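Local coordinates for DNA-binding protein (Sulfolobus solfataricus, PDB 3IRB) that is of unknown function but pairs a zinc ribbon with an OB-fold domain and may bind acyl-CoA, at residues Y25-G30 against F136-R141. Sequence-based numbering, arbitrary orientation.
With SO4 (sulfate ion), chain E.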
ATOM      1  N   TYR A  25     -11.068   5.191  -0.262  1.00 18.64           N
ATOM      2  CA  TYR A  25     -12.373   5.236  -0.894  1.00 18.02           C
ATOM      3  C   TYR A  25     -12.271   5.157  -2.403  1.00 18.70           C
ATOM      4  O   TYR A  25     -13.101   4.494  -3.021  1.00 18.35           O
ATOM      5  CB  TYR A  25     -13.177   6.431  -0.416  1.00 19.46           C
ATOM      6  CG  TYR A  25     -13.460   6.273   1.048  1.00 17.22           C
ATOM      7  CD1 TYR A  25     -14.336   5.262   1.498  1.00 22.33           C
ATOM      8  CD2 TYR A  25     -12.833   7.066   1.977  1.00 16.73           C
ATOM      9  CE1 TYR A  25     -14.561   5.077   2.843  1.00 23.76           C
ATOM     10  CE2 TYR A  25     -13.086   6.915   3.330  1.00 26.50           C
ATOM     11  CZ  TYR A  25     -13.940   5.916   3.750  1.00 27.94           C
ATOM     12  OH  TYR A  25     -14.174   5.751   5.083  1.00 33.31           O
ATOM     13  N   GLU A  26     -11.231   5.754  -2.983  1.00 18.80           N
ATOM     14  CA  GLU A  26     -10.988   5.590  -4.424  1.00 19.72           C
ATOM     15  C   GLU A  26     -10.794   4.125  -4.786  1.00 17.49           C
ATOM     16  O   GLU A  26     -11.424   3.639  -5.716  1.00 19.18           O
ATOM     17  CB  GLU A  26      -9.819   6.445  -4.908  1.00 22.10           C
ATOM     18  CG  GLU A  26     -10.155   7.957  -4.830  1.00 32.82           C
ATOM     19  CD  GLU A  26      -8.964   8.895  -5.087  1.00 47.36           C
ATOM     20  OE1 GLU A  26      -7.906   8.414  -5.553  1.00 54.93           O
ATOM     21  OE2 GLU A  26      -9.115  10.118  -4.828  1.00 49.24           O
ATOM     22  N   TYR A  27      -9.951   3.415  -4.027  1.00 18.16           N
ATOM     23  CA  TYR A  27      -9.713   1.980  -4.257  1.00 18.60           C
ATOM     24  C   TYR A  27     -10.940   1.114  -3.985  1.00 19.71           C
ATOM     25  O   TYR A  27     -11.035   0.000  -4.496  1.00 18.94           O
ATOM     26  CB  TYR A  27      -8.571   1.467  -3.380  1.00 17.15           C
ATOM     27  CG  TYR A  27      -7.205   1.998  -3.810  1.00 21.69           C
ATOM     28  CD1 TYR A  27      -6.751   1.831  -5.114  1.00 28.90           C
ATOM     29  CD2 TYR A  27      -6.381   2.657  -2.906  1.00 27.91           C
ATOM     30  CE1 TYR A  27      -5.516   2.329  -5.514  1.00 31.47           C
ATOM     31  CE2 TYR A  27      -5.141   3.133  -3.291  1.00 29.95           C
ATOM     32  CZ  TYR A  27      -4.722   2.980  -4.587  1.00 36.41           C
ATOM     33  OH  TYR A  27      -3.481   3.473  -4.940  1.00 44.11           O
ATOM     34  N   THR A  28     -11.842   1.583  -3.141  1.00 18.36           N
ATOM     35  CA  THR A  28     -12.980   0.751  -2.695  1.00 18.78           C
ATOM     36  C   THR A  28     -14.002   0.505  -3.747  1.00 18.20           C
ATOM     37  O   THR A  28     -14.628  -0.551  -3.746  1.00 19.31           O
ATOM     38  CB  THR A  28     -13.707   1.390  -1.509  1.00 18.61           C
ATOM     39  OG1 THR A  28     -12.785   1.494  -0.417  1.00 24.90           O
ATOM     40  CG2 THR A  28     -14.912   0.539  -1.081  1.00 21.09           C
ATOM     41  N   VAL A  29     -14.161   1.465  -4.656  1.00 15.39           N
ATOM     42  CA  VAL A  29     -15.178   1.397  -5.683  1.00 17.95           C
ATOM     43  C   VAL A  29     -15.043   0.141  -6.546  1.00 18.70           C
ATOM     44  O   VAL A  29     -13.952  -0.176  -7.033  1.00 16.93           O
ATOM     45  CB  VAL A  29     -15.102   2.683  -6.583  1.00 17.35           C
ATOM     46  CG1 VAL A  29     -15.939   2.520  -7.830  1.00 19.25           C
ATOM     47  CG2 VAL A  29     -15.506   3.892  -5.813  1.00 21.61           C
ATOM     48  N   GLY A  30     -16.159  -0.549  -6.776  1.00 20.42           N
ATOM     49  CA  GLY A  30     -16.185  -1.643  -7.707  1.00 19.71           C
ATOM     50  C   GLY A  30     -15.826  -2.996  -7.110  1.00 21.72           C
ATOM     51  O   GLY A  30     -15.422  -3.095  -5.959  1.00 20.33           O
ATOM     52  N   PHE A 136      -2.934  -5.097   8.579  1.00 18.61           N
ATOM     53  CA  PHE A 136      -3.657  -5.071   7.315  1.00 21.00           C
ATOM     54  C   PHE A 136      -4.886  -4.137   7.362  1.00 22.85           C
ATOM     55  O   PHE A 136      -5.665  -4.093   6.423  1.00 24.32           O
ATOM     56  CB  PHE A 136      -4.089  -6.510   6.970  1.00 20.00           C
ATOM     57  CG  PHE A 136      -2.933  -7.421   6.669  1.00 16.80           C
ATOM     58  CD1 PHE A 136      -2.235  -8.039   7.698  1.00 21.95           C
ATOM     59  CD2 PHE A 136      -2.544  -7.663   5.364  1.00 20.84           C
ATOM     60  CE1 PHE A 136      -1.156  -8.880   7.431  1.00 25.97           C
ATOM     61  CE2 PHE A 136      -1.453  -8.487   5.074  1.00 18.42           C
ATOM     62  CZ  PHE A 136      -0.769  -9.113   6.123  1.00 25.29           C
ATOM     63  N   GLN A 137      -5.090  -3.417   8.461  1.00 20.48           N
ATOM     64  CA  GLN A 137      -6.086  -2.346   8.461  1.00 22.20           C
ATOM     65  C   GLN A 137      -5.504  -1.202   7.649  1.00 22.09           C
ATOM     66  O   GLN A 137      -4.302  -0.982   7.664  1.00 22.52           O
ATOM     67  CB  GLN A 137      -6.382  -1.904   9.876  1.00 23.75           C
ATOM     68  CG  GLN A 137      -7.425  -0.810  10.005  1.00 36.64           C
ATOM     69  CD  GLN A 137      -7.671  -0.400  11.466  1.00 50.58           C
ATOM     70  OE1 GLN A 137      -7.442  -1.177  12.403  1.00 50.10           O
ATOM     71  NE2 GLN A 137      -8.132   0.835  11.655  1.00 51.75           N
ATOM     72  N   TRP A 138      -6.340  -0.484   6.916  1.00 22.38           N
ATOM     73  CA  TRP A 138      -5.867   0.612   6.081  1.00 22.94           C
ATOM     74  C   TRP A 138      -5.743   1.902   6.888  1.00 23.55           C
ATOM     75  O   TRP A 138      -6.620   2.201   7.697  1.00 26.41           O
ATOM     76  CB  TRP A 138      -6.848   0.824   4.932  1.00 22.77           C
ATOM     77  CG  TRP A 138      -6.393   1.783   3.952  1.00 18.20           C
ATOM     78  CD1 TRP A 138      -6.517   3.132   4.007  1.00 24.51           C
ATOM     79  CD2 TRP A 138      -5.713   1.489   2.752  1.00 21.40           C
ATOM     80  NE1 TRP A 138      -5.960   3.690   2.908  1.00 21.92           N
ATOM     81  CE2 TRP A 138      -5.443   2.700   2.121  1.00 20.28           C
ATOM     82  CE3 TRP A 138      -5.255   0.304   2.165  1.00 27.04           C
ATOM     83  CZ2 TRP A 138      -4.763   2.772   0.907  1.00 23.18           C
ATOM     84  CZ3 TRP A 138      -4.605   0.369   0.978  1.00 20.83           C
ATOM     85  CH2 TRP A 138      -4.337   1.597   0.363  1.00 23.92           C
ATOM     86  N   PRO A 139      -4.660   2.677   6.689  1.00 24.27           N
ATOM     87  CA  PRO A 139      -3.488   2.436   5.885  1.00 23.57           C
ATOM     88  C   PRO A 139      -2.620   1.401   6.554  1.00 20.30           C
ATOM     89  O   PRO A 139      -2.522   1.379   7.777  1.00 20.69           O
ATOM     90  CB  PRO A 139      -2.740   3.785   5.896  1.00 23.93           C
ATOM     91  CG  PRO A 139      -3.545   4.698   6.567  1.00 25.34           C
ATOM     92  CD  PRO A 139      -4.624   4.020   7.297  1.00 25.50           C
ATOM     93  N   LEU A 140      -2.018   0.540   5.757  1.00 20.08           N
ATOM     94  CA  LEU A 140      -1.189  -0.529   6.287  1.00 20.33           C
ATOM     95  C   LEU A 140       0.042  -0.010   7.055  1.00 19.81           C
ATOM     96  O   LEU A 140       0.556   1.090   6.792  1.00 19.85           O
ATOM     97  CB  LEU A 140      -0.743  -1.484   5.194  1.00 21.27           C
ATOM     98  CG  LEU A 140      -1.788  -2.549   4.772  1.00 26.03           C
ATOM     99  CD1 LEU A 140      -2.947  -1.901   4.101  1.00 29.26           C
ATOM    100  CD2 LEU A 140      -1.207  -3.643   3.852  1.00 30.08           C
ATOM    101  N   ARG A 141       0.482  -0.822   8.003  1.00 20.27           N
ATOM    102  CA  ARG A 141       1.701  -0.591   8.754  1.00 20.84           C
ATOM    103  C   ARG A 141       2.670  -1.724   8.489  1.00 19.17           C
ATOM    104  O   ARG A 141       2.322  -2.916   8.615  1.00 18.00           O
ATOM    105  CB  ARG A 141       1.463  -0.566  10.272  1.00 21.51           C
ATOM    106  CG  ARG A 141       0.573   0.548  10.815  1.00 29.00           C
ATOM    107  CD  ARG A 141       0.722   0.640  12.366  1.00 27.15           C
ATOM    108  NE  ARG A 141       0.136  -0.512  13.057  1.00 29.81           N
ATOM    109  CZ  ARG A 141       0.810  -1.467  13.696  1.00 23.10           C
ATOM    110  NH1 ARG A 141       2.128  -1.453  13.758  1.00 35.13           N
ATOM    111  NH2 ARG A 141       0.155  -2.462  14.259  1.00 27.37           N
TER
HETATM  112  S   SO4 E 205      -3.429  -2.022  14.144  1.00 42.36           S
HETATM  113  O1  SO4 E 205      -2.436  -2.866  14.775  1.00 45.15           O
HETATM  114  O2  SO4 E 205      -4.393  -1.534  15.122  1.00 45.49           O
HETATM  115  O3  SO4 E 205      -4.170  -2.807  13.158  1.00 45.80           O
HETATM  116  O4  SO4 E 205      -2.796  -0.878  13.465  1.00 40.18           O
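Tyr27 and Trp138 are the two side chains that meet where the last turn of the N-terminal helix 12-28 reaches the OB-fold domain, at the loop joining strands 132-135 and 141-144. The side chains cross at about a right angle, and their rings lie obliquely, with planes at 65° and the centroid of the Tyr27 ring 5.9 Å from that of the six-membered ring of Trp138. The touch is purely apolar and slight: Tyr27 CD2 and CE2 each lie 4.0 Å from Trp138 CH2. With CG anti to the backbone N (chi1 -173°), the indole of Trp138 extends from the loop toward Tyr27. It is anchored at its polar edge, where NE1 donates a hydrogen bond to the carbonyl O of Met20, about two turns before Tyr27 in the same helix. Pro139, joined to Trp138 by a cis peptide bond, places its CB above one indole face, offset toward the rim, while Phe36 and Phe37 of helix 30-41 touch Trp138 and Tyr27 respectively. Beyond the loop, at the start of strand 141-144, Arg141 grips a sulfate, probably from the crystallisation liquor, edge-on through two hydrogen bonds: NE to O4 at 3.0 Å and NH2 to O1 at 2.7 Å.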